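Long-range contacts in restriction endonuclease R.BpuJI (Bacillus pumilus, PDB 2VLA), which recognises and binds its specific DNA sequence through this N-terminal domain of a restriction enzyme that probably cuts DNA: residues Y3-Q8 with I160-L165; C11-G16 with F111-P116; A30-D35 with N49-E54. All coordinates share one frame; numbering follows the deposited sequence. Where two conformers were deposited one is given.

Contact 1: residues Y3-Q8 with I160-L165; sequences YNPEEQ and IAYYVL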
loop_
_atom_site.group_PDB
_atom_site.type_symbol
_atom_site.label_atom_id
_atom_site.label_comp_id
_atom_site.label_asym_id
_atom_site.label_seq_id
_atom_site.Cartn_x
_atom_site.Cartn_y
_atom_site.Cartn_z
ATOM N N TYR A 3 12.002 -10.069 19.894
ATOM C CA TYR A 3 11.000 -10.183 18.845
ATOM C C TYR A 3 10.050 -11.309 19.154
ATOM O O TYR A 3 10.467 -12.455 19.340
ATOM C CB TYR A 3 11.684 -10.428 17.506
ATOM C CG TYR A 3 10.740 -10.779 16.349
ATOM C CD1 TYR A 3 9.613 -10.023 16.083
ATOM C CD2 TYR A 3 11.045 -11.816 15.492
ATOM C CE1 TYR A 3 8.767 -10.350 14.991
ATOM C CE2 TYR A 3 10.251 -12.122 14.427
ATOM C CZ TYR A 3 9.130 -11.379 14.163
ATOM O OH TYR A 3 8.342 -11.735 13.072
ATOM N N ASN A 4 8.766 -10.973 19.252
ATOM C CA ASN A 4 7.742 -11.960 19.463
ATOM C C ASN A 4 6.634 -11.745 18.487
ATOM O O ASN A 4 5.781 -10.882 18.689
ATOM C CB ASN A 4 7.196 -11.881 20.886
ATOM C CG ASN A 4 6.150 -12.931 21.160
ATOM O OD1 ASN A 4 5.928 -13.837 20.343
ATOM N ND2 ASN A 4 5.499 -12.830 22.312
ATOM N N PRO A 5 6.625 -12.531 17.412
ATOM C CA PRO A 5 5.587 -12.398 16.382
ATOM C C PRO A 5 4.219 -12.844 16.851
ATOM O O PRO A 5 3.251 -12.654 16.151
ATOM C CB PRO A 5 6.103 -13.290 15.253
ATOM C CG PRO A 5 6.946 -14.297 15.925
ATOM C CD PRO A 5 7.613 -13.562 17.064
ATOM N N GLU A 6 4.134 -13.444 18.030
ATOM C CA GLU A 6 2.845 -13.891 18.536
ATOM C C GLU A 6 1.876 -12.720 18.696
ATOM O O GLU A 6 0.689 -12.901 18.618
ATOM C CB GLU A 6 2.999 -14.668 19.857
ATOM C CG GLU A 6 3.273 -16.159 19.638
ATOM C CD GLU A 6 3.349 -16.975 20.934
ATOM O OE1 GLU A 6 2.855 -16.505 21.985
ATOM O OE2 GLU A 6 3.885 -18.104 20.884
ATOM N N GLU A 7 2.397 -11.516 18.937
ATOM C CA GLU A 7 1.564 -10.302 18.937
ATOM C C GLU A 7 1.177 -9.936 17.498
ATOM O O GLU A 7 2.000 -9.514 16.711
ATOM C CB GLU A 7 2.300 -9.141 19.599
ATOM C CG GLU A 7 2.594 -9.354 21.066
ATOM C CD GLU A 7 3.403 -8.205 21.693
ATOM O OE1 GLU A 7 3.677 -7.197 21.004
ATOM O OE2 GLU A 7 3.755 -8.313 22.892
ATOM N N GLN A 8 -0.073 -10.153 17.169
ATOM C CA GLN A 8 -0.529 -9.993 15.805
ATOM C C GLN A 8 -1.479 -8.814 15.701
ATOM O O GLN A 8 -2.173 -8.484 16.654
ATOM C CB GLN A 8 -1.242 -11.285 15.338
ATOM C CG GLN A 8 -0.317 -12.480 15.142
ATOM C CD GLN A 8 0.422 -12.436 13.800
ATOM O OE1 GLN A 8 -0.192 -12.528 12.747
ATOM N NE2 GLN A 8 1.755 -12.290 13.848
ATOM N N ILE A 160 5.851 -13.893 5.128
ATOM C CA ILE A 160 5.797 -12.441 5.104
ATOM C C ILE A 160 4.517 -11.928 5.784
ATOM O O ILE A 160 4.523 -10.885 6.445
ATOM C CB ILE A 160 5.903 -11.904 3.675
ATOM C CG1 ILE A 160 7.241 -12.319 3.050
ATOM C CG2 ILE A 160 5.764 -10.394 3.657
ATOM C CD1 ILE A 160 7.317 -12.061 1.537
ATOM N N ALA A 161 3.435 -12.691 5.674
ATOM C CA ALA A 161 2.202 -12.344 6.337
ATOM C C ALA A 161 2.342 -12.377 7.853
ATOM O O ALA A 161 2.000 -11.417 8.522
ATOM C CB ALA A 161 1.055 -13.298 5.881
ATOM N N TYR A 162 2.785 -13.508 8.393
ATOM C CA TYR A 162 2.754 -13.720 9.843
ATOM C C TYR A 162 3.860 -12.956 10.526
ATOM O O TYR A 162 3.647 -12.353 11.574
ATOM C CB TYR A 162 2.908 -15.206 10.163
ATOM C CG TYR A 162 2.840 -15.518 11.642
ATOM C CD1 TYR A 162 1.621 -15.626 12.291
ATOM C CD2 TYR A 162 4.005 -15.628 12.403
ATOM C CE1 TYR A 162 1.556 -15.862 13.651
ATOM C CE2 TYR A 162 3.954 -15.870 13.771
ATOM C CZ TYR A 162 2.727 -15.988 14.390
ATOM O OH TYR A 162 2.668 -16.244 15.749
ATOM N N TYR A 163 5.048 -13.030 9.954
ATOM C CA TYR A 163 6.229 -12.496 10.643
ATOM C C TYR A 163 6.453 -11.008 10.397
ATOM O O TYR A 163 7.160 -10.350 11.180
ATOM C CB TYR A 163 7.479 -13.285 10.270
ATOM C CG TYR A 163 7.489 -14.724 10.746
ATOM C CD1 TYR A 163 7.889 -15.047 12.030
ATOM C CD2 TYR A 163 7.111 -15.761 9.899
ATOM C CE1 TYR A 163 7.920 -16.359 12.470
ATOM C CE2 TYR A 163 7.126 -17.073 10.331
ATOM C CZ TYR A 163 7.555 -17.367 11.608
ATOM O OH TYR A 163 7.569 -18.684 12.013
ATOM N N VAL A 164 5.873 -10.462 9.333
ATOM C CA VAL A 164 6.103 -9.066 8.942
ATOM C C VAL A 164 4.811 -8.251 8.886
ATOM O O VAL A 164 4.560 -7.433 9.775
ATOM C CB VAL A 164 6.858 -8.976 7.606
ATOM C CG1 VAL A 164 7.058 -7.523 7.171
ATOM C CG2 VAL A 164 8.167 -9.731 7.688
ATOM N N LEU A 165 3.907 -8.553 7.925
ATOM C CA LEU A 165 2.827 -7.613 7.638
ATOM C C LEU A 165 1.635 -7.703 8.595
ATOM O O LEU A 165 0.785 -6.809 8.604
ATOM C CB LEU A 165 2.364 -7.717 6.196
ATOM C CG LEU A 165 3.301 -7.062 5.179
ATOM C CD1 LEU A 165 2.800 -7.365 3.772
ATOM C CD2 LEU A 165 3.418 -5.533 5.379
HETATM O O HOH W 1 0.258 -15.896 16.937
#
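Y3 and Q8, from either end of residues 3-8, which make a type I beta turn from N4 to E7, each hydrogen-bond to a carbonyl at the C-terminal end of helix 157-165. A wider pi-type turn spans residues 161-165 there, and the loop's side chains bond the carbonyls of Y162 and Y163. The hydroxyl of Y3 donates to Y163 O over 2.6 Å, in the carbonyl plane and on a lone pair. CG of Y3 stands anti to the backbone N (chi1 171°), and the ring reaches across to Y163 with P5 CD over its face. The amide nitrogen of Q8 uses both hydrogens: NE2 lies 3.0 Å from Y162 O and 2.8 Å from P5 O, so the side chain links the helix and its own turn. Within the loop, N4 OD1 accepts from E6 N, an Asx turn.

The Q8 amide also stacks on one face of the Y162 ring, the planes 13° apart, a flat partner held by its two bonds. The apolar contacts belong to P5: its CB meets Y162 CE2 at 3.7 Å and its CG packs on Y163 CD1, a rigid proline suiting this turn between rings. Beyond the contact, the Y163 hydroxyl bonds D187. The Y162 hydroxyl is 2.7 Å from the oxygen of water 1.

Contact 2: residues C11-G16 with F111-P116; sequences CTIIRG and FKFQFP. With nucleotides of chain B; nucleotides of chain C.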
loop_
_atom_site.group_PDB
_atom_site.type_symbol
_atom_site.label_atom_id
_atom_site.label_comp_id
_atom_site.label_asym_id
_atom_site.label_seq_id
_atom_site.Cartn_x
_atom_site.Cartn_y
_atom_site.Cartn_z
ATOM N N CYS A 11 -3.689 -5.056 9.764
ATOM C CA CYS A 11 -3.379 -3.719 9.328
ATOM C C CYS A 11 -3.600 -3.625 7.814
ATOM O O CYS A 11 -2.749 -4.004 7.029
ATOM C CB CYS A 11 -1.911 -3.344 9.721
ATOM S SG CYS A 11 -1.451 -1.670 9.449
ATOM N N THR A 12 -4.780 -3.171 7.433
ATOM C CA THR A 12 -5.198 -3.321 6.052
ATOM C C THR A 12 -4.696 -2.212 5.157
ATOM O O THR A 12 -4.232 -1.115 5.648
ATOM C CB THR A 12 -6.736 -3.378 5.901
ATOM O OG1 THR A 12 -7.311 -2.173 6.379
ATOM C CG2 THR A 12 -7.316 -4.542 6.655
ATOM N N ILE A 13 -4.766 -2.492 3.840
ATOM C CA ILE A 13 -4.812 -1.473 2.828
ATOM C C ILE A 13 -6.130 -1.643 2.082
ATOM O O ILE A 13 -6.803 -2.669 2.220
ATOM C CB ILE A 13 -3.612 -1.541 1.854
ATOM C CG1 ILE A 13 -3.621 -2.854 1.040
ATOM C CG2 ILE A 13 -2.265 -1.391 2.632
ATOM C CD1 ILE A 13 -2.882 -2.753 -0.268
ATOM N N ILE A 14 -6.493 -0.629 1.328
ATOM C CA ILE A 14 -7.711 -0.605 0.538
ATOM C C ILE A 14 -7.748 -1.815 -0.375
ATOM O O ILE A 14 -6.727 -2.257 -0.901
ATOM C CB ILE A 14 -7.804 0.715 -0.255
ATOM C CG1 ILE A 14 -8.236 1.855 0.704
ATOM C CG2 ILE A 14 -8.780 0.601 -1.458
ATOM C CD1 ILE A 14 -8.086 3.216 0.137
ATOM N N ARG A 15 -8.937 -2.411 -0.482
ATOM C CA ARG A 15 -9.125 -3.609 -1.293
ATOM C C ARG A 15 -9.165 -3.265 -2.786
ATOM O O ARG A 15 -9.804 -2.314 -3.185
ATOM C CB ARG A 15 -10.399 -4.313 -0.843
ATOM C CG ARG A 15 -10.609 -5.692 -1.491
ATOM C CD ARG A 15 -11.680 -6.521 -0.774
ATOM N NE ARG A 15 -11.198 -6.963 0.528
ATOM C CZ ARG A 15 -11.849 -7.781 1.322
ATOM N NH1 ARG A 15 -13.031 -8.280 0.954
ATOM N NH2 ARG A 15 -11.336 -8.134 2.479
ATOM N N GLY A 16 -8.419 -4.026 -3.575
ATOM C CA GLY A 16 -8.217 -3.685 -4.982
ATOM C C GLY A 16 -9.433 -3.804 -5.887
ATOM O O GLY A 16 -10.398 -4.530 -5.565
ATOM N N PHE A 111 7.296 3.260 -2.606
ATOM C CA PHE A 111 8.246 4.163 -1.931
ATOM C C PHE A 111 7.552 5.024 -0.885
ATOM O O PHE A 111 8.132 5.308 0.198
ATOM C CB PHE A 111 8.937 5.026 -2.952
ATOM C CG PHE A 111 10.009 5.898 -2.355
ATOM C CD1 PHE A 111 11.253 5.362 -1.981
ATOM C CD2 PHE A 111 9.759 7.214 -2.083
ATOM C CE1 PHE A 111 12.222 6.161 -1.366
ATOM C CE2 PHE A 111 10.734 8.010 -1.475
ATOM C CZ PHE A 111 11.961 7.460 -1.125
ATOM N N LYS A 112 6.354 5.495 -1.207
ATOM C CA LYS A 112 5.613 6.434 -0.377
ATOM C C LYS A 112 4.699 5.812 0.669
ATOM O O LYS A 112 4.304 6.477 1.629
ATOM C CB LYS A 112 4.796 7.376 -1.253
ATOM C CG LYS A 112 5.649 8.273 -2.137
ATOM C CD LYS A 112 5.920 9.606 -1.512
ATOM C CE LYS A 112 6.506 10.581 -2.531
ATOM N NZ LYS A 112 5.454 11.433 -3.193
ATOM N N PHE A 113 4.318 4.558 0.475
ATOM C CA PHE A 113 3.362 3.917 1.356
ATOM C C PHE A 113 3.927 3.875 2.776
ATOM O O PHE A 113 5.140 3.697 2.967
ATOM C CB PHE A 113 3.030 2.479 0.869
ATOM C CG PHE A 113 1.530 2.175 0.771
ATOM C CD1 PHE A 113 0.738 2.092 1.887
ATOM C CD2 PHE A 113 0.956 1.938 -0.440
ATOM C CE1 PHE A 113 -0.611 1.775 1.781
ATOM C CE2 PHE A 113 -0.375 1.597 -0.537
ATOM C CZ PHE A 113 -1.139 1.520 0.561
ATOM N N GLN A 114 3.043 3.933 3.755
ATOM C CA GLN A 114 3.408 3.768 5.126
ATOM C C GLN A 114 2.188 3.449 5.932
ATOM O O GLN A 114 1.042 3.628 5.446
ATOM C CB GLN A 114 4.037 5.069 5.649
ATOM C CG GLN A 114 3.156 6.264 5.408
ATOM C CD GLN A 114 3.638 7.499 6.167
ATOM O OE1 GLN A 114 4.609 8.141 5.767
ATOM N NE2 GLN A 114 2.952 7.835 7.252
ATOM N N PHE A 115 2.403 2.997 7.171
ATOM C CA PHE A 115 1.356 2.974 8.185
ATOM C C PHE A 115 1.866 3.826 9.366
ATOM O O PHE A 115 3.050 3.755 9.704
ATOM C CB PHE A 115 1.101 1.572 8.703
ATOM C CG PHE A 115 0.662 0.567 7.639
ATOM C CD1 PHE A 115 -0.528 0.733 6.911
ATOM C CD2 PHE A 115 1.424 -0.544 7.397
ATOM C CE1 PHE A 115 -0.966 -0.268 5.969
ATOM C CE2 PHE A 115 0.982 -1.542 6.453
ATOM C CZ PHE A 115 -0.200 -1.359 5.746
ATOM N N PRO A 116 0.989 4.638 9.976
ATOM C CA PRO A 116 -0.383 4.899 9.563
ATOM C C PRO A 116 -0.427 5.762 8.332
ATOM O O PRO A 116 0.604 6.273 7.883
ATOM C CB PRO A 116 -0.986 5.677 10.785
ATOM C CG PRO A 116 0.052 5.578 11.873
ATOM C CD PRO A 116 1.356 5.424 11.171
ATOM P P DC B 7 -12.976 -3.979 7.835
ATOM O OP1 DC B 7 -13.304 -4.203 9.254
ATOM O OP2 DC B 7 -11.561 -4.028 7.424
ATOM O "O5'" DC B 7 -13.766 -4.996 6.884
ATOM C "C5'" DC B 7 -15.159 -5.215 7.079
ATOM C "C4'" DC B 7 -15.719 -6.112 5.984
ATOM O "O4'" DC B 7 -15.714 -5.400 4.709
ATOM C "C3'" DC B 7 -14.921 -7.393 5.710
ATOM O "O3'" DC B 7 -15.826 -8.457 5.504
ATOM C "C2'" DC B 7 -14.214 -7.109 4.397
ATOM C "C1'" DC B 7 -15.265 -6.297 3.704
ATOM N N1 DC B 7 -14.868 -5.480 2.542
ATOM C C2 DC B 7 -15.780 -5.319 1.506
ATOM O O2 DC B 7 -16.854 -5.934 1.563
ATOM N N3 DC B 7 -15.458 -4.542 0.453
ATOM C C4 DC B 7 -14.300 -3.870 0.469
ATOM N N4 DC B 7 -14.001 -3.094 -0.564
ATOM C C5 DC B 7 -13.365 -4.017 1.525
ATOM C C6 DC B 7 -13.679 -4.823 2.527
ATOM P P DA C 4 -9.290 -6.800 -9.038
ATOM O OP1 DA C 4 -8.924 -7.377 -10.282
ATOM O OP2 DA C 4 -8.414 -5.824 -8.341
ATOM O "O5'" DA C 4 -10.748 -6.278 -9.063
ATOM C "C5'" DA C 4 -11.706 -6.967 -9.910
ATOM C "C4'" DA C 4 -13.077 -6.876 -9.291
ATOM O "O4'" DA C 4 -13.184 -7.741 -8.134
ATOM C "C3'" DA C 4 -13.471 -5.475 -8.792
ATOM O "O3'" DA C 4 -14.852 -5.288 -9.045
ATOM C "C2'" DA C 4 -13.213 -5.586 -7.301
ATOM C "C1'" DA C 4 -13.685 -6.998 -7.024
ATOM N N9 DA C 4 -13.199 -7.591 -5.807
ATOM C C8 DA C 4 -11.974 -7.394 -5.200
ATOM N N7 DA C 4 -11.807 -8.109 -4.120
ATOM C C5 DA C 4 -12.981 -8.835 -3.980
ATOM C C6 DA C 4 -13.425 -9.754 -3.039
ATOM N N6 DA C 4 -12.743 -10.198 -1.987
ATOM N N1 DA C 4 -14.668 -10.294 -3.242
ATOM C C2 DA C 4 -15.402 -9.873 -4.305
ATOM N N3 DA C 4 -15.086 -9.035 -5.257
ATOM C C4 DA C 4 -13.838 -8.517 -5.025
ATOM P P DG B 8 -15.744 -9.854 6.274
ATOM O OP1 DG B 8 -15.751 -9.597 7.714
ATOM O OP2 DG B 8 -14.651 -10.670 5.728
ATOM O "O5'" DG B 8 -17.097 -10.536 5.791
ATOM C "C5'" DG B 8 -18.339 -9.901 6.103
ATOM C "C4'" DG B 8 -19.397 -10.253 5.085
ATOM O "O4'" DG B 8 -19.078 -9.637 3.811
ATOM C "C3'" DG B 8 -19.547 -11.731 4.782
ATOM O "O3'" DG B 8 -20.947 -12.036 4.534
ATOM C "C2'" DG B 8 -18.643 -11.944 3.547
ATOM C "C1'" DG B 8 -18.802 -10.630 2.805
ATOM N N9 DG B 8 -17.649 -10.113 2.075
ATOM C C8 DG B 8 -16.355 -9.985 2.537
ATOM N N7 DG B 8 -15.562 -9.403 1.687
ATOM C C5 DG B 8 -16.399 -9.090 0.612
ATOM C C6 DG B 8 -16.125 -8.390 -0.571
ATOM O O6 DG B 8 -15.071 -7.916 -0.970
ATOM N N1 DG B 8 -17.267 -8.286 -1.406
ATOM C C2 DG B 8 -18.523 -8.740 -1.084
ATOM N N2 DG B 8 -19.504 -8.537 -2.024
ATOM N N3 DG B 8 -18.797 -9.378 0.047
ATOM C C4 DG B 8 -17.696 -9.500 0.844
#
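C11 sets its thiol over the face of the F115 ring, a Cys sulfur-aromatic contact in the middle of the recognition domain, between the loop leading to helix 22-36 and the chain leaving helix 102-112. C11 SG lies 3.5 Å from the centroid of the F115 ring and only 8° off the ring normal, so the sulfur sits almost squarely above the centre. It is placed there because SG is anti to the backbone N (chi1 -172°). A small, polarisable cysteine suits this spot, where the soft sulfur can lie close against the pi face.

The edge of the same ring meets I13: CG2 is 3.7 Å from F115 CZ. I13 CG2 also lies 3.7 Å from F113 CE1, so one branch of I13 is shared by two phenylalanines. Isoleucine crosses each of them at about a right angle, and its beta branch supplies the methyl. The T12 carbonyl oxygen comes within 3.4 Å of F115 CE1, an oblique approach; this oxygen is bonded by K128. No hydrogen bond joins the two segments. P116 follows a cis peptide, and its O accepts nearly straight on from Q114 NE2, which also donates to F253 O, while Q213 of helix 203-219 packs against both I13 and F115.

Two residues past I13, the loop reaches the cognate DNA. R15 lays one face of its guanidinium over the base of DC7 of chain B, C6 being centred above it. A long side chain with a flat, donor-rich end suits reading a guanine: R15 NH1 alone donates, through two bent bonds, to DG8 of chain B at both O6, 2.8 Å away, and N7, 2.9 Å away.

Contact 3: residues A30-D35 with N49-E54; sequences ANIIDD and NNRLIE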
loop_
_atom_site.group_PDB
_atom_site.type_symbol
_atom_site.label_atom_id
_atom_site.label_comp_id
_atom_site.label_asym_id
_atom_site.label_seq_id
_atom_site.Cartn_x
_atom_site.Cartn_y
_atom_site.Cartn_z
ATOM N N ALA A 30 -6.068 7.668 -15.610
ATOM C CA ALA A 30 -5.150 8.780 -15.811
ATOM C C ALA A 30 -5.682 9.748 -16.863
ATOM O O ALA A 30 -5.598 10.966 -16.699
ATOM C CB ALA A 30 -3.789 8.262 -16.213
ATOM N N ASN A 31 -6.193 9.209 -17.955
ATOM C CA ASN A 31 -6.659 10.041 -19.062
ATOM C C ASN A 31 -7.930 10.756 -18.710
ATOM O O ASN A 31 -8.121 11.904 -19.087
ATOM C CB ASN A 31 -6.822 9.217 -20.335
ATOM C CG ASN A 31 -5.500 8.985 -21.038
ATOM O OD1 ASN A 31 -4.636 9.874 -21.063
ATOM N ND2 ASN A 31 -5.318 7.811 -21.582
ATOM N N ILE A 32 -8.815 10.076 -17.986
ATOM C CA ILE A 32 -10.023 10.723 -17.506
ATOM C C ILE A 32 -9.643 11.920 -16.626
ATOM O O ILE A 32 -10.126 13.036 -16.827
ATOM C CB ILE A 32 -10.910 9.761 -16.719
ATOM C CG1 ILE A 32 -11.488 8.695 -17.666
ATOM C CG2 ILE A 32 -12.028 10.549 -15.994
ATOM C CD1 ILE A 32 -12.166 7.508 -16.958
ATOM N N ILE A 33 -8.789 11.684 -15.651
ATOM C CA ILE A 33 -8.388 12.741 -14.728
ATOM C C ILE A 33 -7.680 13.896 -15.454
ATOM O O ILE A 33 -8.012 15.064 -15.257
ATOM C CB ILE A 33 -7.506 12.172 -13.610
ATOM C CG1 ILE A 33 -8.351 11.296 -12.687
ATOM C CG2 ILE A 33 -6.846 13.290 -12.807
ATOM C CD1 ILE A 33 -7.530 10.379 -11.789
ATOM N N ASP A 34 -6.751 13.561 -16.336
ATOM C CA ASP A 34 -5.996 14.580 -17.056
ATOM C C ASP A 34 -6.934 15.442 -17.928
ATOM O O ASP A 34 -6.757 16.660 -18.042
ATOM C CB ASP A 34 -4.939 13.906 -17.920
ATOM C CG ASP A 34 -4.068 14.874 -18.625
ATOM O OD1 ASP A 34 -3.470 15.732 -17.950
ATOM O OD2 ASP A 34 -3.925 14.739 -19.848
ATOM N N ASP A 35 -7.940 14.797 -18.529
ATOM C CA ASP A 35 -8.866 15.484 -19.424
ATOM C C ASP A 35 -9.801 16.432 -18.676
ATOM O O ASP A 35 -10.017 17.576 -19.109
ATOM C CB ASP A 35 -9.705 14.478 -20.186
ATOM C CG ASP A 35 -8.941 13.802 -21.307
ATOM O OD1 ASP A 35 -7.802 14.238 -21.618
ATOM O OD2 ASP A 35 -9.494 12.836 -21.894
ATOM N N ASN A 49 -17.370 9.401 -13.632
ATOM C CA ASN A 49 -18.215 8.214 -13.699
ATOM C C ASN A 49 -18.711 7.940 -15.121
ATOM O O ASN A 49 -18.752 6.803 -15.559
ATOM C CB ASN A 49 -19.419 8.367 -12.780
ATOM C CG ASN A 49 -19.080 8.152 -11.324
ATOM O OD1 ASN A 49 -17.908 8.130 -10.937
ATOM N ND2 ASN A 49 -20.117 7.994 -10.496
ATOM N N ASN A 50 -19.088 8.996 -15.833
ATOM C CA ASN A 50 -19.568 8.854 -17.203
ATOM C C ASN A 50 -18.514 8.288 -18.149
ATOM O O ASN A 50 -18.844 7.558 -19.083
ATOM C CB ASN A 50 -20.099 10.192 -17.737
ATOM C CG ASN A 50 -21.486 10.529 -17.200
ATOM O OD1 ASN A 50 -22.205 9.658 -16.716
ATOM N ND2 ASN A 50 -21.860 11.798 -17.282
ATOM N N ARG A 51 -17.245 8.622 -17.910
ATOM C CA ARG A 51 -16.156 8.054 -18.694
ATOM C C ARG A 51 -15.818 6.618 -18.248
ATOM O O ARG A 51 -15.630 5.730 -19.083
ATOM C CB ARG A 51 -14.901 8.940 -18.611
ATOM C CG ARG A 51 -15.006 10.286 -19.347
ATOM C CD ARG A 51 -14.481 10.219 -20.797
ATOM N NE ARG A 51 -13.074 9.779 -20.912
ATOM C CZ ARG A 51 -12.012 10.599 -20.954
ATOM N NH1 ARG A 51 -12.163 11.917 -20.861
ATOM N NH2 ARG A 51 -10.794 10.091 -21.081
ATOM N N LEU A 52 -15.746 6.387 -16.936
ATOM C CA LEU A 52 -15.286 5.081 -16.427
ATOM C C LEU A 52 -16.268 3.969 -16.793
ATOM O O LEU A 52 -15.865 2.830 -17.067
ATOM C CB LEU A 52 -15.058 5.124 -14.897
ATOM C CG LEU A 52 -14.534 3.808 -14.297
ATOM C CD1 LEU A 52 -13.200 3.395 -14.935
ATOM C CD2 LEU A 52 -14.385 3.925 -12.783
ATOM N N ILE A 53 -17.544 4.297 -16.840
ATOM C CA ILE A 53 -18.546 3.268 -17.101
ATOM C C ILE A 53 -18.391 2.643 -18.525
ATOM O O ILE A 53 -18.816 1.509 -18.778
ATOM C CB ILE A 53 -19.978 3.789 -16.909
ATOM C CG1 ILE A 53 -20.946 2.601 -16.777
ATOM C CG2 ILE A 53 -20.394 4.689 -18.095
ATOM C CD1 ILE A 53 -22.350 2.988 -16.338
ATOM N N GLU A 54 -17.760 3.382 -19.424
ATOM C CA GLU A 54 -17.448 2.866 -20.757
ATOM C C GLU A 54 -16.389 1.767 -20.717
ATOM O O GLU A 54 -16.347 0.908 -21.600
ATOM C CB GLU A 54 -17.002 4.002 -21.674
ATOM C CG GLU A 54 -18.098 5.010 -21.958
ATOM C CD GLU A 54 -19.327 4.367 -22.624
ATOM O OE1 GLU A 54 -19.144 3.529 -23.543
ATOM O OE2 GLU A 54 -20.468 4.699 -22.226
#
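R51 reaches from helix 41-56 across to helix 22-36 and closes a salt bridge with D35, while its aliphatic part packs on I32. The two helices form an antiparallel helical hairpin, their short segments running 157° apart with axes 10.1 Å from each other at closest approach.

The bridge is end-on and falls on a single oxygen. D35 OD2 accepts from R51 NH1 at 3.0 Å and from R51 NH2 at 3.1 Å, the N-H...O angles being 143° and 138°, so neither bond is straight. NH1 uses the anti lone pair of OD2, whereas NH2 meets the anti side from out of the carboxylate plane. The carboxylate and guanidinium planes are turned against each other, and the oxygen is tilted from the guanidinium plane. The arginine chain bends at chi2 and chi3, which folds its end back over I32.

I32 carries the apolar share. Its CG1 lies 3.4 Å above the guanidinium plane of R51, offset toward the rim, and CD1 meets R51 CB at 3.5 Å; CD1 of I32 also approaches L52 CB at 4.3 Å. A branched isoleucine suits a buried position between two helices, while the arginine supplies both a greasy stem and a charged end at the more exposed side, where D35 lies. On the other side of helix 41-56, the N49 amide is satisfied at both ends, ND2 by D66 and OD1 by R69 of helix 62-76.

Replacing R51 by an alanine would probably leave the D35 carboxylate without its charged mate and uncover the flank of I32. The exposed D35 probably shares its charge with solvent, so the bridge is likely to be partly screened, whereas I32, with which the R51 stem packs, is buried.

Overall arrangement
Contact 2 lies about 3 Å from the centre of the chain and is buried, whereas contacts 1 and 3 are partly buried and sit on opposite sides of that centre, their own centres about 40 Å apart. The chemistry follows place: contact 2 is apolar and aromatic with no hydrogen bond between its segments, contact 1 mixes ring packing with bonds to helix-end carbonyls, and contact 3 joins two helices through a surface salt bridge over a hydrocarbon layer. The same N-terminal loop serves contacts 1 and 2, pinned first to helix 157-165 and then to the core beside the DNA, before leading into helix 22-36 of contact 3.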